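DELTA1-pyrroline-2-carboxylate reductase (Thermococcus litoralis DSM 5473, PDB 6T3E) catalyses the NAD(P)H-dependent reduction of delta1-pyrroline-2-carboxylate to L-proline, probably as a step in L-hydroxyproline metabolism. Local coordinates at residues 68-78 with 90-98. Numbering follows the deposited sequence.
Sequences VEKHNGFILYM and VKVVSLYPE. With PRO (proline), chain E.
Tyr96 lays its ring flat beneath Gly73, whose CA stands 3.6 Å from the ring centroid and almost on the ring normal, a CH-pi contact over the face of the ring. With CG anti to its carbonyl carbon (chi1 -77°), the ring runs back under the other strand, and its OH meets Val68 CG2 at 3.5 Å while hydrogen-bonding to Pro116 O of the second subunit. An alanine in place of Tyr96 would probably leave the Gly73 backbone uncovered on this side and Pro116 O of the second subunit without its hydroxyl partner. Farther along the same face, Val92 CG1 is shared by Ile75 CD1 and the Tyr77 ring atom CE1, each 3.6 Å away. The opposite face lines part of the proline pocket. Here Met78 and Lys91 lie side by side, pointing the same way, with Met78 SD 3.9 Å from Lys91 CE; Lys91 NZ gives a 2.7 Å hydrogen bond to proline OXT and also forms a salt bridge with Asp327 and a hydrogen bond with Thr131 OG1. Val93 CG2 touches the proline ring at CB (3.5 Å), while its CG1 packs on Leu76 CB. Six backbone hydrogen bonds join these parts of the antiparallel hairpin 73-82/87-95, which strands 58-68 and 107-114 flank in the mixed sheet. The second subunit packs on the Tyr96, Ile75 and Val92 face; on the proline face, helix 324-341 meets Met78, and Trp247 and the NADH meet Leu95.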
loop_
_atom_site.group_PDB
_atom_site.type_symbol
_atom_site.label_atom_id
_atom_site.label_comp_id
_atom_site.label_asym_id
_atom_site.label_seq_id
_atom_site.Cartn_x
_atom_site.Cartn_y
_atom_site.Cartn_z
ATOM N N VAL B 68 7.600 -3.306 12.379
ATOM C CA VAL B 68 8.933 -3.930 12.330
ATOM C C VAL B 68 9.429 -3.974 13.773
ATOM O O VAL B 68 10.165 -3.104 14.250
ATOM C CB VAL B 68 9.883 -3.193 11.386
ATOM C CG1 VAL B 68 11.087 -4.066 11.050
ATOM C CG2 VAL B 68 9.134 -2.766 10.123
ATOM N N GLU B 69 8.984 -5.013 14.499
ATOM C CA GLU B 69 9.401 -5.217 15.886
ATOM C C GLU B 69 10.914 -5.346 16.024
ATOM O O GLU B 69 11.475 -4.901 17.025
ATOM C CB GLU B 69 8.726 -6.465 16.469
ATOM C CG GLU B 69 7.226 -6.623 16.152
ATOM C CD GLU B 69 6.775 -8.090 16.147
ATOM O OE1 GLU B 69 7.313 -8.885 16.960
ATOM O OE2 GLU B 69 5.903 -8.452 15.313
ATOM N N LYS B 70 11.584 -5.949 15.034
ATOM C CA LYS B 70 13.022 -6.225 15.121
ATOM C C LYS B 70 13.853 -4.949 15.147
ATOM O O LYS B 70 14.996 -4.972 15.616
ATOM C CB LYS B 70 13.491 -7.110 13.950
ATOM C CG LYS B 70 12.792 -8.470 13.828
ATOM C CD LYS B 70 11.483 -8.387 13.005
ATOM C CE LYS B 70 10.386 -9.277 13.593
ATOM N NZ LYS B 70 9.014 -8.830 13.199
ATOM N N HIS B 71 13.345 -3.855 14.582
ATOM C CA HIS B 71 14.103 -2.613 14.479
ATOM C C HIS B 71 13.353 -1.432 15.086
ATOM O O HIS B 71 13.725 -0.274 14.855
ATOM C CB HIS B 71 14.468 -2.323 13.015
ATOM C CG HIS B 71 15.222 -3.433 12.341
ATOM N ND1 HIS B 71 16.543 -3.721 12.623
ATOM C CD2 HIS B 71 14.842 -4.315 11.383
ATOM C CE1 HIS B 71 16.938 -4.738 11.878
ATOM N NE2 HIS B 71 15.926 -5.119 11.119
ATOM N N ASN B 72 12.316 -1.705 15.875
ATOM C CA ASN B 72 11.588 -0.677 16.611
ATOM C C ASN B 72 10.992 0.377 15.670
ATOM O O ASN B 72 11.242 1.581 15.787
ATOM C CB ASN B 72 12.508 -0.047 17.658
ATOM C CG ASN B 72 11.788 0.916 18.541
ATOM O OD1 ASN B 72 10.608 0.724 18.829
ATOM N ND2 ASN B 72 12.488 1.954 19.000
ATOM N N GLY B 73 10.149 -0.094 14.751
ATOM C CA GLY B 73 9.564 0.804 13.779
ATOM C C GLY B 73 8.229 0.333 13.239
ATOM O O GLY B 73 7.761 -0.777 13.511
ATOM N N PHE B 74 7.596 1.238 12.504
ATOM C CA PHE B 74 6.362 0.957 11.792
ATOM C C PHE B 74 6.486 1.456 10.361
ATOM O O PHE B 74 7.186 2.437 10.094
ATOM C CB PHE B 74 5.153 1.632 12.463
ATOM C CG PHE B 74 4.997 1.305 13.904
ATOM C CD1 PHE B 74 5.684 2.021 14.865
ATOM C CD2 PHE B 74 4.154 0.284 14.306
ATOM C CE1 PHE B 74 5.536 1.720 16.216
ATOM C CE2 PHE B 74 3.994 -0.020 15.643
ATOM C CZ PHE B 74 4.681 0.703 16.602
ATOM N N ILE B 75 5.797 0.787 9.439
ATOM C CA ILE B 75 5.647 1.284 8.076
ATOM C C ILE B 75 4.166 1.255 7.715
ATOM O O ILE B 75 3.475 0.257 7.966
ATOM C CB ILE B 75 6.496 0.498 7.060
ATOM C CG1 ILE B 75 6.271 1.060 5.658
ATOM C CG2 ILE B 75 6.220 -0.977 7.114
ATOM C CD1 ILE B 75 7.485 0.972 4.781
ATOM N N LEU B 76 3.672 2.367 7.169
ATOM C CA LEU B 76 2.247 2.569 6.946
ATOM C C LEU B 76 1.972 2.759 5.454
ATOM O O LEU B 76 2.594 3.602 4.801
ATOM C CB LEU B 76 1.757 3.767 7.775
ATOM C CG LEU B 76 1.695 3.598 9.309
ATOM C CD1 LEU B 76 3.053 3.831 10.036
ATOM C CD2 LEU B 76 0.612 4.471 9.930
ATOM N N TYR B 77 0.999 2.016 4.931
ATOM C CA TYR B 77 0.626 2.065 3.517
ATOM C C TYR B 77 -0.791 2.622 3.422
ATOM O O TYR B 77 -1.750 1.971 3.856
ATOM C CB TYR B 77 0.751 0.678 2.883
ATOM C CG TYR B 77 2.107 0.061 3.149
ATOM C CD1 TYR B 77 3.182 0.300 2.296
ATOM C CD2 TYR B 77 2.329 -0.716 4.275
ATOM C CE1 TYR B 77 4.435 -0.240 2.551
ATOM C CE2 TYR B 77 3.580 -1.259 4.541
ATOM C CZ TYR B 77 4.622 -1.023 3.675
ATOM O OH TYR B 77 5.854 -1.566 3.941
ATOM N N MET B 78 -0.906 3.832 2.848
ATOM C CA MET B 78 -2.114 4.656 2.889
ATOM C C MET B 78 -2.553 5.007 1.472
ATOM O O MET B 78 -2.250 6.100 0.968
ATOM C CB MET B 78 -1.890 5.934 3.706
ATOM C CG MET B 78 -1.295 5.708 5.098
ATOM S SD MET B 78 -0.831 7.209 5.992
ATOM C CE MET B 78 -2.395 8.067 6.145
ATOM N N VAL B 90 -0.973 6.790 -3.263
ATOM C CA VAL B 90 -0.586 5.982 -2.119
ATOM C C VAL B 90 0.671 6.581 -1.484
ATOM O O VAL B 90 1.612 6.976 -2.181
ATOM C CB VAL B 90 -0.373 4.514 -2.545
ATOM C CG1 VAL B 90 0.685 4.416 -3.648
ATOM C CG2 VAL B 90 -0.049 3.622 -1.332
ATOM N N LYS B 91 0.679 6.670 -0.158
ATOM C CA LYS B 91 1.834 7.144 0.590
ATOM C C LYS B 91 2.411 5.987 1.390
ATOM O O LYS B 91 1.662 5.218 2.001
ATOM C CB LYS B 91 1.459 8.299 1.525
ATOM C CG LYS B 91 2.627 8.887 2.330
ATOM C CD LYS B 91 2.202 10.145 3.101
ATOM C CE LYS B 91 1.615 9.795 4.473
ATOM N NZ LYS B 91 1.427 10.988 5.364
ATOM N N VAL B 92 3.730 5.837 1.343
ATOM C CA VAL B 92 4.456 4.865 2.150
ATOM C C VAL B 92 5.228 5.668 3.181
ATOM O O VAL B 92 6.202 6.343 2.836
ATOM C CB VAL B 92 5.390 3.993 1.311
ATOM C CG1 VAL B 92 6.024 2.947 2.196
ATOM C CG2 VAL B 92 4.627 3.349 0.150
ATOM N N VAL B 93 4.748 5.675 4.424
ATOM C CA VAL B 93 5.344 6.457 5.498
ATOM C C VAL B 93 5.741 5.533 6.643
ATOM O O VAL B 93 5.017 4.590 6.986
ATOM C CB VAL B 93 4.387 7.558 5.998
ATOM C CG1 VAL B 93 3.092 6.955 6.489
ATOM C CG2 VAL B 93 5.039 8.345 7.114
ATOM N N SER B 94 6.867 5.847 7.276
ATOM C CA SER B 94 7.430 5.022 8.329
ATOM C C SER B 94 7.677 5.866 9.568
ATOM O O SER B 94 7.932 7.073 9.484
ATOM C CB SER B 94 8.733 4.356 7.891
ATOM O OG SER B 94 9.694 5.337 7.556
ATOM N N LEU B 95 7.568 5.211 10.722
ATOM C CA LEU B 95 7.779 5.827 12.029
ATOM C C LEU B 95 8.824 5.020 12.789
ATOM O O LEU B 95 8.561 3.880 13.180
ATOM C CB LEU B 95 6.469 5.879 12.807
ATOM C CG LEU B 95 6.597 6.313 14.258
ATOM C CD1 LEU B 95 7.238 7.673 14.292
ATOM C CD2 LEU B 95 5.240 6.343 14.948
ATOM N N TYR B 96 10.010 5.593 12.988
ATOM C CA TYR B 96 11.052 4.967 13.813
ATOM C C TYR B 96 11.447 5.948 14.904
ATOM O O TYR B 96 12.315 6.808 14.678
ATOM C CB TYR B 96 12.268 4.569 12.974
ATOM C CG TYR B 96 12.055 3.303 12.153
ATOM C CD1 TYR B 96 11.008 3.211 11.223
ATOM C CD2 TYR B 96 12.906 2.213 12.288
ATOM C CE1 TYR B 96 10.808 2.069 10.475
ATOM C CE2 TYR B 96 12.716 1.060 11.542
ATOM C CZ TYR B 96 11.659 0.991 10.638
ATOM O OH TYR B 96 11.474 -0.157 9.885
ATOM N N PRO B 97 10.889 5.821 16.114
ATOM C CA PRO B 97 11.094 6.855 17.150
ATOM C C PRO B 97 12.543 7.068 17.563
ATOM O O PRO B 97 12.860 8.132 18.110
ATOM C CB PRO B 97 10.262 6.334 18.328
ATOM C CG PRO B 97 9.297 5.372 17.729
ATOM C CD PRO B 97 10.008 4.738 16.581
ATOM N N GLU B 98 13.419 6.091 17.344
ATOM C CA GLU B 98 14.838 6.222 17.651
ATOM C C GLU B 98 15.659 6.716 16.462
ATOM O O GLU B 98 16.891 6.745 16.546
ATOM C CB GLU B 98 15.403 4.884 18.133
ATOM C CG GLU B 98 14.809 4.395 19.434
ATOM C CD GLU B 98 15.071 5.358 20.584
ATOM O OE1 GLU B 98 16.249 5.488 21.006
ATOM O OE2 GLU B 98 14.098 5.995 21.055
HETATM N N PRO E . 1.131 8.484 11.191
HETATM C CA PRO E . 1.677 9.465 10.248
HETATM C C PRO E . 0.902 9.587 8.938
HETATM O O PRO E . -0.274 9.210 8.824
HETATM C CB PRO E . 3.084 8.931 9.985
HETATM C CG PRO E . 3.477 8.290 11.280
HETATM C CD PRO E . 2.199 7.788 11.934
HETATM O OXT PRO E . 1.451 10.073 7.949
#